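PDB 5MAL: lipase from Streptomyces rimosus, which hydrolyses triacylglycerols and other esters, preferring acyl chains of medium length, and belongs to the GDSL family of lipolytic enzymes. Local coordinates for residues 137-151 against 184-198. Numbering follows the deposited sequence.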
ATOM      1  N   VAL A 137       9.897  -0.867  -8.019  1.00  9.35           N
ATOM      2  CA  VAL A 137       8.692  -0.074  -8.158  1.00  8.60           C
ATOM      3  C   VAL A 137       8.078   0.139  -6.789  1.00 11.22           C
ATOM      4  O   VAL A 137       7.612  -0.813  -6.145  1.00  7.97           O
ATOM      5  CB  VAL A 137       7.651  -0.747  -9.060  1.00  8.32           C
ATOM      6  CG1 VAL A 137       6.508   0.236  -9.348  1.00  8.21           C
ATOM      7  CG2 VAL A 137       8.287  -1.240 -10.343  1.00  9.71           C
ATOM      8  N   VAL A 138       8.077   1.383  -6.341  1.00  7.72           N
ATOM      9  CA  VAL A 138       7.369   1.730  -5.116  1.00  7.87           C
ATOM     10  C   VAL A 138       5.978   2.190  -5.504  1.00  7.06           C
ATOM     11  O   VAL A 138       5.821   3.068  -6.347  1.00 11.44           O
ATOM     12  CB  VAL A 138       8.073   2.832  -4.334  1.00  8.87           C
ATOM     13  CG1 VAL A 138       7.295   3.109  -3.052  1.00 10.38           C
ATOM     14  CG2 VAL A 138       9.500   2.427  -4.025  1.00  9.60           C
ATOM     15  N   LEU A 139       4.960   1.573  -4.929  1.00  8.06           N
ATOM     16  CA  LEU A 139       3.610   1.967  -5.252  1.00  8.43           C
ATOM     17  C   LEU A 139       3.056   2.757  -4.084  1.00  7.29           C
ATOM     18  O   LEU A 139       3.356   2.464  -2.924  1.00  7.20           O
ATOM     19  CB  LEU A 139       2.753   0.753  -5.555  1.00  6.02           C
ATOM     20  CG  LEU A 139       3.090   0.052  -6.875  1.00  8.56           C
ATOM     21  CD1 LEU A 139       4.164  -1.018  -6.721  1.00  7.22           C
ATOM     22  CD2 LEU A 139       1.826  -0.551  -7.456  1.00  6.79           C
ATOM     23  N   GLY A 140       2.281   3.783  -4.388  1.00  9.17           N
ATOM     24  CA  GLY A 140       1.698   4.602  -3.345  1.00  6.51           C
ATOM     25  C   GLY A 140       0.399   4.021  -2.802  1.00  9.78           C
ATOM     26  O   GLY A 140       0.066   2.853  -3.041  1.00  9.21           O
ATOM     27  N   TYR A 141      -0.319   4.842  -2.047  1.00 10.38           N
ATOM     28  CA  TYR A 141      -1.630   4.482  -1.532  1.00  8.08           C
ATOM     29  C   TYR A 141      -2.653   5.343  -2.235  1.00  8.18           C
ATOM     30  O   TYR A 141      -2.339   6.436  -2.694  1.00 10.72           O
ATOM     31  CB  TYR A 141      -1.708   4.689  -0.018  1.00  9.14           C
ATOM     32  CG  TYR A 141      -0.713   3.879   0.765  1.00  7.26           C
ATOM     33  CD1 TYR A 141      -1.027   2.608   1.211  1.00 12.07           C
ATOM     34  CD2 TYR A 141       0.552   4.389   1.053  1.00  8.68           C
ATOM     35  CE1 TYR A 141      -0.109   1.851   1.933  1.00 11.67           C
ATOM     36  CE2 TYR A 141       1.476   3.648   1.772  1.00  7.65           C
ATOM     37  CZ  TYR A 141       1.143   2.388   2.218  1.00  8.64           C
ATOM     38  OH  TYR A 141       2.043   1.634   2.932  1.00 10.29           O
ATOM     39  N   PRO A 142      -3.895   4.859  -2.333  1.00 11.26           N
ATOM     40  CA  PRO A 142      -4.887   5.705  -2.991  1.00 11.34           C
ATOM     41  C   PRO A 142      -5.447   6.700  -1.992  1.00  9.02           C
ATOM     42  O   PRO A 142      -5.505   6.372  -0.806  1.00 11.56           O
ATOM     43  CB  PRO A 142      -5.957   4.700  -3.437  1.00  9.73           C
ATOM     44  CG  PRO A 142      -5.914   3.636  -2.368  1.00  8.87           C
ATOM     45  CD  PRO A 142      -4.438   3.540  -1.958  1.00  9.96           C
ATOM     46  N   ARG A 143      -5.804   7.896  -2.441  1.00 10.99           N
ATOM     47  CA  ARG A 143      -6.701   8.727  -1.655  1.00  8.20           C
ATOM     48  C   ARG A 143      -7.948   7.894  -1.425  1.00  9.93           C
ATOM     49  O   ARG A 143      -8.458   7.268  -2.362  1.00 13.47           O
ATOM     50  CB  ARG A 143      -7.033  10.040  -2.375  1.00 10.70           C
ATOM     51  CG  ARG A 143      -5.999  11.132  -2.202  1.00 13.67           C
ATOM     52  CD  ARG A 143      -6.476  12.406  -2.872  1.00 18.94           C
ATOM     53  NE  ARG A 143      -6.717  12.161  -4.284  1.00 17.19           N
ATOM     54  CZ  ARG A 143      -5.856  12.451  -5.249  1.00 19.68           C
ATOM     55  NH1 ARG A 143      -4.697  13.029  -4.952  1.00 20.25           N
ATOM     56  NH2 ARG A 143      -6.167  12.180  -6.513  1.00 23.72           N
ATOM     57  N   PHE A 144      -8.436   7.863  -0.192  1.00  6.84           N
ATOM     58  CA  PHE A 144      -9.532   6.969   0.147  1.00 11.34           C
ATOM     59  C   PHE A 144     -10.898   7.464  -0.333  1.00 10.46           C
ATOM     60  O   PHE A 144     -11.805   6.662  -0.540  1.00  8.70           O
ATOM     61  CB  PHE A 144      -9.608   6.746   1.654  1.00 11.75           C
ATOM     62  CG  PHE A 144      -8.550   5.822   2.207  1.00 16.51           C
ATOM     63  CD1 PHE A 144      -7.794   5.013   1.382  1.00 15.64           C
ATOM     64  CD2 PHE A 144      -8.345   5.747   3.579  1.00 21.44           C
ATOM     65  CE1 PHE A 144      -6.831   4.165   1.901  1.00 16.50           C
ATOM     66  CE2 PHE A 144      -7.376   4.905   4.114  1.00 21.00           C
ATOM     67  CZ  PHE A 144      -6.616   4.113   3.268  1.00 23.32           C
ATOM     68  N   TYR A 145     -11.052   8.781  -0.474  1.00 10.13           N
ATOM     69  CA  TYR A 145     -12.374   9.370  -0.680  1.00 11.08           C
ATOM     70  C   TYR A 145     -12.476  10.279  -1.888  1.00 10.03           C
ATOM     71  O   TYR A 145     -11.537  11.014  -2.212  1.00 14.38           O
ATOM     72  CB  TYR A 145     -12.781  10.172   0.567  1.00  9.19           C
ATOM     73  CG  TYR A 145     -13.050   9.289   1.737  1.00  8.39           C
ATOM     74  CD1 TYR A 145     -14.235   8.574   1.815  1.00  8.33           C
ATOM     75  CD2 TYR A 145     -12.118   9.145   2.765  1.00 10.20           C
ATOM     76  CE1 TYR A 145     -14.497   7.740   2.870  1.00  7.33           C
ATOM     77  CE2 TYR A 145     -12.377   8.308   3.839  1.00  9.92           C
ATOM     78  CZ  TYR A 145     -13.571   7.608   3.881  1.00 13.30           C
ATOM     79  OH  TYR A 145     -13.878   6.760   4.926  1.00 14.39           O
ATOM     80  N   LYS A 146     -13.634  10.232  -2.537  1.00 10.56           N
ATOM     81  CA  LYS A 146     -14.019  11.268  -3.481  1.00 12.67           C
ATOM     82  C   LYS A 146     -14.741  12.332  -2.681  1.00 16.96           C
ATOM     83  O   LYS A 146     -15.685  12.022  -1.949  1.00 17.26           O
ATOM     84  CB  LYS A 146     -14.938  10.734  -4.577  1.00 12.55           C
ATOM     85  CG  LYS A 146     -15.569  11.852  -5.400  1.00 18.55           C
ATOM     86  CD  LYS A 146     -16.741  11.335  -6.222  1.00 25.23           C
ATOM     87  CE  LYS A 146     -17.033  12.229  -7.432  1.00 32.50           C
ATOM     88  NZ  LYS A 146     -16.511  13.617  -7.242  1.00 38.19           N
ATOM     89  N   LEU A 147     -14.297  13.578  -2.797  1.00 15.94           N
ATOM     90  CA  LEU A 147     -14.925  14.665  -2.065  1.00 17.26           C
ATOM     91  C   LEU A 147     -15.970  15.391  -2.913  1.00 21.94           C
ATOM     92  O   LEU A 147     -15.899  15.370  -4.141  1.00 19.93           O
ATOM     93  CB  LEU A 147     -13.867  15.655  -1.585  1.00 20.10           C
ATOM     94  CG  LEU A 147     -12.740  15.086  -0.725  1.00 19.17           C
ATOM     95  CD1 LEU A 147     -11.858  16.212  -0.216  1.00 22.76           C
ATOM     96  CD2 LEU A 147     -13.301  14.277   0.441  1.00 17.61           C
ATOM     97  N   GLY A 148     -16.934  16.024  -2.247  1.00 21.88           N
ATOM     98  CA  GLY A 148     -17.824  16.965  -2.905  1.00 26.17           C
ATOM     99  C   GLY A 148     -19.248  16.498  -3.117  1.00 33.75           C
ATOM    100  O   GLY A 148     -20.137  17.297  -3.422  1.00 37.66           O
ATOM    101  N   GLY A 149     -19.477  15.200  -2.971  1.00 27.90           N
ATOM    102  CA  GLY A 149     -20.809  14.675  -3.168  1.00 30.40           C
ATOM    103  C   GLY A 149     -21.415  14.203  -1.869  1.00 28.19           C
ATOM    104  O   GLY A 149     -20.758  14.173  -0.836  1.00 28.71           O
ATOM    105  N   SER A 150     -22.689  13.856  -1.925  1.00 26.44           N
ATOM    106  CA  SER A 150     -23.336  13.167  -0.829  1.00 28.61           C
ATOM    107  C   SER A 150     -22.711  11.783  -0.743  1.00 24.10           C
ATOM    108  O   SER A 150     -22.495  11.144  -1.765  1.00 27.98           O
ATOM    109  CB  SER A 150     -24.846  13.086  -1.065  1.00 33.81           C
ATOM    110  OG  SER A 150     -25.539  12.607   0.074  1.00 39.32           O
ATOM    111  N   CYS A 151     -22.394  11.327   0.460  1.00 17.86           N
ATOM    112  CA  CYS A 151     -21.858   9.982   0.613  1.00 17.67           C
ATOM    113  C   CYS A 151     -22.387   9.283   1.860  1.00 19.92           C
ATOM    114  O   CYS A 151     -22.410   9.864   2.953  1.00 19.02           O
ATOM    115  CB  CYS A 151     -20.336  10.003   0.661  1.00 21.44           C
ATOM    116  SG  CYS A 151     -19.659   8.319   0.593  1.00 20.15           S
ATOM    117  N   ALA A 184      11.319   3.622  -9.293  1.00 12.18           N
ATOM    118  CA  ALA A 184      10.095   4.126  -9.887  1.00 12.53           C
ATOM    119  C   ALA A 184       9.063   4.281  -8.789  1.00 13.27           C
ATOM    120  O   ALA A 184       9.064   3.513  -7.825  1.00 11.09           O
ATOM    121  CB  ALA A 184       9.580   3.197 -10.959  1.00 13.66           C
ATOM    122  N   PHE A 185       8.215   5.293  -8.925  1.00 10.15           N
ATOM    123  CA  PHE A 185       7.036   5.440  -8.074  1.00  8.75           C
ATOM    124  C   PHE A 185       5.789   5.251  -8.912  1.00 10.48           C
ATOM    125  O   PHE A 185       5.648   5.840  -9.993  1.00 11.83           O
ATOM    126  CB  PHE A 185       7.000   6.804  -7.395  1.00 11.93           C
ATOM    127  CG  PHE A 185       5.818   6.991  -6.505  1.00 10.64           C
ATOM    128  CD1 PHE A 185       5.782   6.399  -5.256  1.00  9.48           C
ATOM    129  CD2 PHE A 185       4.719   7.730  -6.929  1.00 14.40           C
ATOM    130  CE1 PHE A 185       4.674   6.559  -4.426  1.00  9.14           C
ATOM    131  CE2 PHE A 185       3.621   7.893  -6.106  1.00 12.25           C
ATOM    132  CZ  PHE A 185       3.609   7.304  -4.848  1.00 10.78           C
ATOM    133  N   GLY A 186       4.882   4.422  -8.416  1.00 11.05           N
ATOM    134  CA  GLY A 186       3.629   4.177  -9.091  1.00  9.13           C
ATOM    135  C   GLY A 186       2.520   4.856  -8.311  1.00 10.39           C
ATOM    136  O   GLY A 186       2.175   4.454  -7.192  1.00 10.71           O
ATOM    137  N   ASP A 187       1.986   5.920  -8.893  1.00 11.16           N
ATOM    138  CA  ASP A 187       0.902   6.669  -8.271  1.00 13.59           C
ATOM    139  C   ASP A 187      -0.418   5.970  -8.561  1.00 13.26           C
ATOM    140  O   ASP A 187      -0.893   5.976  -9.696  1.00 11.74           O
ATOM    141  CB  ASP A 187       0.884   8.101  -8.805  1.00 14.98           C
ATOM    142  CG  ASP A 187      -0.248   8.930  -8.231  1.00 19.34           C
ATOM    143  OD1 ASP A 187      -0.970   8.446  -7.334  1.00 16.83           O
ATOM    144  OD2 ASP A 187      -0.403  10.088  -8.677  1.00 20.22           O
ATOM    145  N   VAL A 188      -1.031   5.374  -7.549  1.00  9.32           N
ATOM    146  CA  VAL A 188      -2.231   4.596  -7.841  1.00  9.24           C
ATOM    147  C   VAL A 188      -3.487   5.461  -7.906  1.00 10.23           C
ATOM    148  O   VAL A 188      -4.561   4.965  -8.221  1.00  8.86           O
ATOM    149  CB  VAL A 188      -2.434   3.454  -6.825  1.00  8.08           C
ATOM    150  CG1 VAL A 188      -1.286   2.446  -6.953  1.00  8.33           C
ATOM    151  CG2 VAL A 188      -2.563   3.984  -5.398  1.00  9.48           C
ATOM    152  N   ASN A 189      -3.356   6.758  -7.656  1.00 12.56           N
ATOM    153  CA  ASN A 189      -4.484   7.648  -7.883  1.00 11.28           C
ATOM    154  C   ASN A 189      -4.786   7.775  -9.362  1.00 13.41           C
ATOM    155  O   ASN A 189      -5.869   8.207  -9.751  1.00 12.96           O
ATOM    156  CB  ASN A 189      -4.215   9.022  -7.292  1.00 10.49           C
ATOM    157  CG  ASN A 189      -4.285   9.017  -5.804  1.00 10.90           C
ATOM    158  OD1 ASN A 189      -5.196   8.428  -5.225  1.00 14.83           O
ATOM    159  ND2 ASN A 189      -3.320   9.661  -5.162  1.00 15.53           N
ATOM    160  N   THR A 190      -3.826   7.399 -10.196  1.00 11.33           N
ATOM    161  CA  THR A 190      -4.053   7.475 -11.628  1.00 11.12           C
ATOM    162  C   THR A 190      -5.182   6.518 -11.995  1.00 13.59           C
ATOM    163  O   THR A 190      -5.972   6.784 -12.902  1.00 14.92           O
ATOM    164  CB  THR A 190      -2.784   7.152 -12.421  1.00 16.26           C
ATOM    165  OG1 THR A 190      -2.276   5.873 -12.026  1.00 15.24           O
ATOM    166  CG2 THR A 190      -1.722   8.203 -12.153  1.00 16.83           C
ATOM    167  N   THR A 191      -5.276   5.416 -11.266  1.00  9.69           N
ATOM    168  CA  THR A 191      -6.293   4.408 -11.562  1.00  8.17           C
ATOM    169  C   THR A 191      -7.459   4.441 -10.584  1.00 11.20           C
ATOM    170  O   THR A 191      -8.576   4.099 -10.958  1.00 11.65           O
ATOM    171  CB  THR A 191      -5.711   3.002 -11.546  1.00 11.50           C
ATOM    172  OG1 THR A 191      -4.962   2.826 -10.338  1.00 11.01           O
ATOM    173  CG2 THR A 191      -4.789   2.785 -12.756  1.00 12.70           C
ATOM    174  N   PHE A 192      -7.198   4.797  -9.322  1.00 11.44           N
ATOM    175  CA  PHE A 192      -8.272   4.828  -8.321  1.00  8.52           C
ATOM    176  C   PHE A 192      -9.166   6.068  -8.420  1.00 12.28           C
ATOM    177  O   PHE A 192     -10.222   6.117  -7.790  1.00 11.61           O
ATOM    178  CB  PHE A 192      -7.697   4.735  -6.894  1.00  8.45           C
ATOM    179  CG  PHE A 192      -7.409   3.326  -6.440  1.00  9.56           C
ATOM    180  CD1 PHE A 192      -6.179   2.740  -6.696  1.00 10.75           C
ATOM    181  CD2 PHE A 192      -8.377   2.592  -5.750  1.00  8.82           C
ATOM    182  CE1 PHE A 192      -5.904   1.437  -6.273  1.00 11.86           C
ATOM    183  CE2 PHE A 192      -8.111   1.291  -5.314  1.00 10.06           C
ATOM    184  CZ  PHE A 192      -6.870   0.711  -5.581  1.00  9.87           C
ATOM    185  N   ALA A 193      -8.751   7.071  -9.187  1.00 11.96           N
ATOM    186  CA  ALA A 193      -9.612   8.237  -9.397  1.00 12.21           C
ATOM    187  C   ALA A 193     -10.905   7.759 -10.040  1.00 13.71           C
ATOM    188  O   ALA A 193     -10.881   7.047 -11.037  1.00 14.14           O
ATOM    189  CB  ALA A 193      -8.926   9.282 -10.265  1.00 13.75           C
ATOM    190  N   GLY A 194     -12.033   8.122  -9.447  1.00 15.21           N
ATOM    191  CA  GLY A 194     -13.316   7.658  -9.945  1.00 14.20           C
ATOM    192  C   GLY A 194     -13.718   6.382  -9.247  1.00 12.02           C
ATOM    193  O   GLY A 194     -14.804   5.845  -9.474  1.00 10.77           O
ATOM    194  N   HIS A 195     -12.848   5.904  -8.363  1.00 10.02           N
ATOM    195  CA  HIS A 195     -13.095   4.647  -7.659  1.00 10.22           C
ATOM    196  C   HIS A 195     -12.722   4.724  -6.191  1.00  9.99           C
ATOM    197  O   HIS A 195     -12.434   3.707  -5.562  1.00  8.65           O
ATOM    198  CB  HIS A 195     -12.334   3.509  -8.337  1.00  8.81           C
ATOM    199  CG  HIS A 195     -12.773   3.282  -9.746  1.00 10.58           C
ATOM    200  ND1 HIS A 195     -13.982   2.698 -10.054  1.00 12.29           N
ATOM    201  CD2 HIS A 195     -12.193   3.603 -10.925  1.00 12.90           C
ATOM    202  CE1 HIS A 195     -14.121   2.648 -11.368  1.00 13.51           C
ATOM    203  NE2 HIS A 195     -13.054   3.196 -11.919  1.00 11.35           N
ATOM    204  N   GLU A 196     -12.748   5.936  -5.655  1.00  9.54           N
ATOM    205  CA  GLU A 196     -12.560   6.138  -4.229  1.00  9.50           C
ATOM    206  C   GLU A 196     -13.840   5.756  -3.497  1.00 11.04           C
ATOM    207  O   GLU A 196     -14.861   5.493  -4.120  1.00 10.47           O
ATOM    208  CB  GLU A 196     -12.205   7.596  -3.944  1.00 12.35           C
ATOM    209  CG  GLU A 196     -11.096   8.156  -4.834  1.00 12.11           C
ATOM    210  CD  GLU A 196     -11.616   8.849  -6.094  1.00 15.24           C
ATOM    211  OE1 GLU A 196     -12.723   8.526  -6.577  1.00 12.94           O
ATOM    212  OE2 GLU A 196     -10.903   9.745  -6.599  1.00 19.30           O
ATOM    213  N   LEU A 197     -13.784   5.688  -2.181  1.00  7.96           N
ATOM    214  CA  LEU A 197     -15.014   5.643  -1.424  1.00  8.74           C
ATOM    215  C   LEU A 197     -15.781   6.919  -1.765  1.00 12.15           C
ATOM    216  O   LEU A 197     -15.168   7.968  -1.998  1.00  8.96           O
ATOM    217  CB  LEU A 197     -14.736   5.522   0.072  1.00  8.15           C
ATOM    218  CG  LEU A 197     -14.049   4.212   0.443  1.00 11.26           C
ATOM    219  CD1 LEU A 197     -13.693   4.180   1.918  1.00 13.20           C
ATOM    220  CD2 LEU A 197     -14.944   3.021   0.101  1.00 12.92           C
ATOM    221  N   CYS A 198     -17.105   6.792  -1.840  1.00 10.60           N
ATOM    222  CA  CYS A 198     -18.035   7.873  -2.198  1.00 11.96           C
ATOM    223  C   CYS A 198     -17.979   8.234  -3.677  1.00 13.96           C
ATOM    224  O   CYS A 198     -18.601   9.209  -4.103  1.00 16.04           O
ATOM    225  CB  CYS A 198     -17.782   9.134  -1.375  1.00 12.32           C
ATOM    226  SG  CYS A 198     -17.721   8.851   0.391  1.00 17.83           S
TER
HETATM  227  O   HOH W   1      -0.467   6.524  -4.929  1.00 14.38           O
HETATM  228  O   HOH W   2      -7.675   7.584  -5.188  1.00 15.44           O
HETATM  229  O   HOH W   3     -10.033  11.808  -4.247  1.00 18.79           O
HETATM  230  O   HOH W   4      -8.366   9.940  -6.137  1.00 21.17           O
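Asn-189 meets Arg-143 twice. Its OD1 accepts a hydrogen bond from the backbone N-H of Arg-143 (N to OD1 2.9 Å), in the carbonyl plane and on a lone pair, while its amide lies stacked on the guanidinium, the planes 9° apart and ND2 3.6 Å from NH1. A bend at chi3 (-58°) folds the arginine back over the amide, and its NH1 forms a salt bridge with Asp-168 of helix 159-180. Water 2 also donates to OD1, so two donors grip that oxygen. Replacing Asn-189 by alanine would probably leave the Arg-143 N-H without this acceptor and the guanidinium face without its stacked amide. Pro-142 CB sits over the Phe-192 ring face, 3.9 Å from the centroid, a CH-pi contact. Leu-197 N donates to Phe-144 O; Lys-146 N donates to Leu-197 O (2.8 Å). Cys-198 SG reaches the Tyr-145 ring at its edge, 3.8 Å from CD1. The Cys-151 to Cys-198 disulfide (chi3 -82°) closes this end. At the other, Gly-186 N donates a hydrogen bond to Val-138 O at 2.6 Å, and Phe-185 CZ lies 3.6 Å from Gly-140 CA. Parallel strands joined through helix 159-180 form a beta-alpha-beta crossover, here at the edge of the five-stranded SGNH hydrolase sheet.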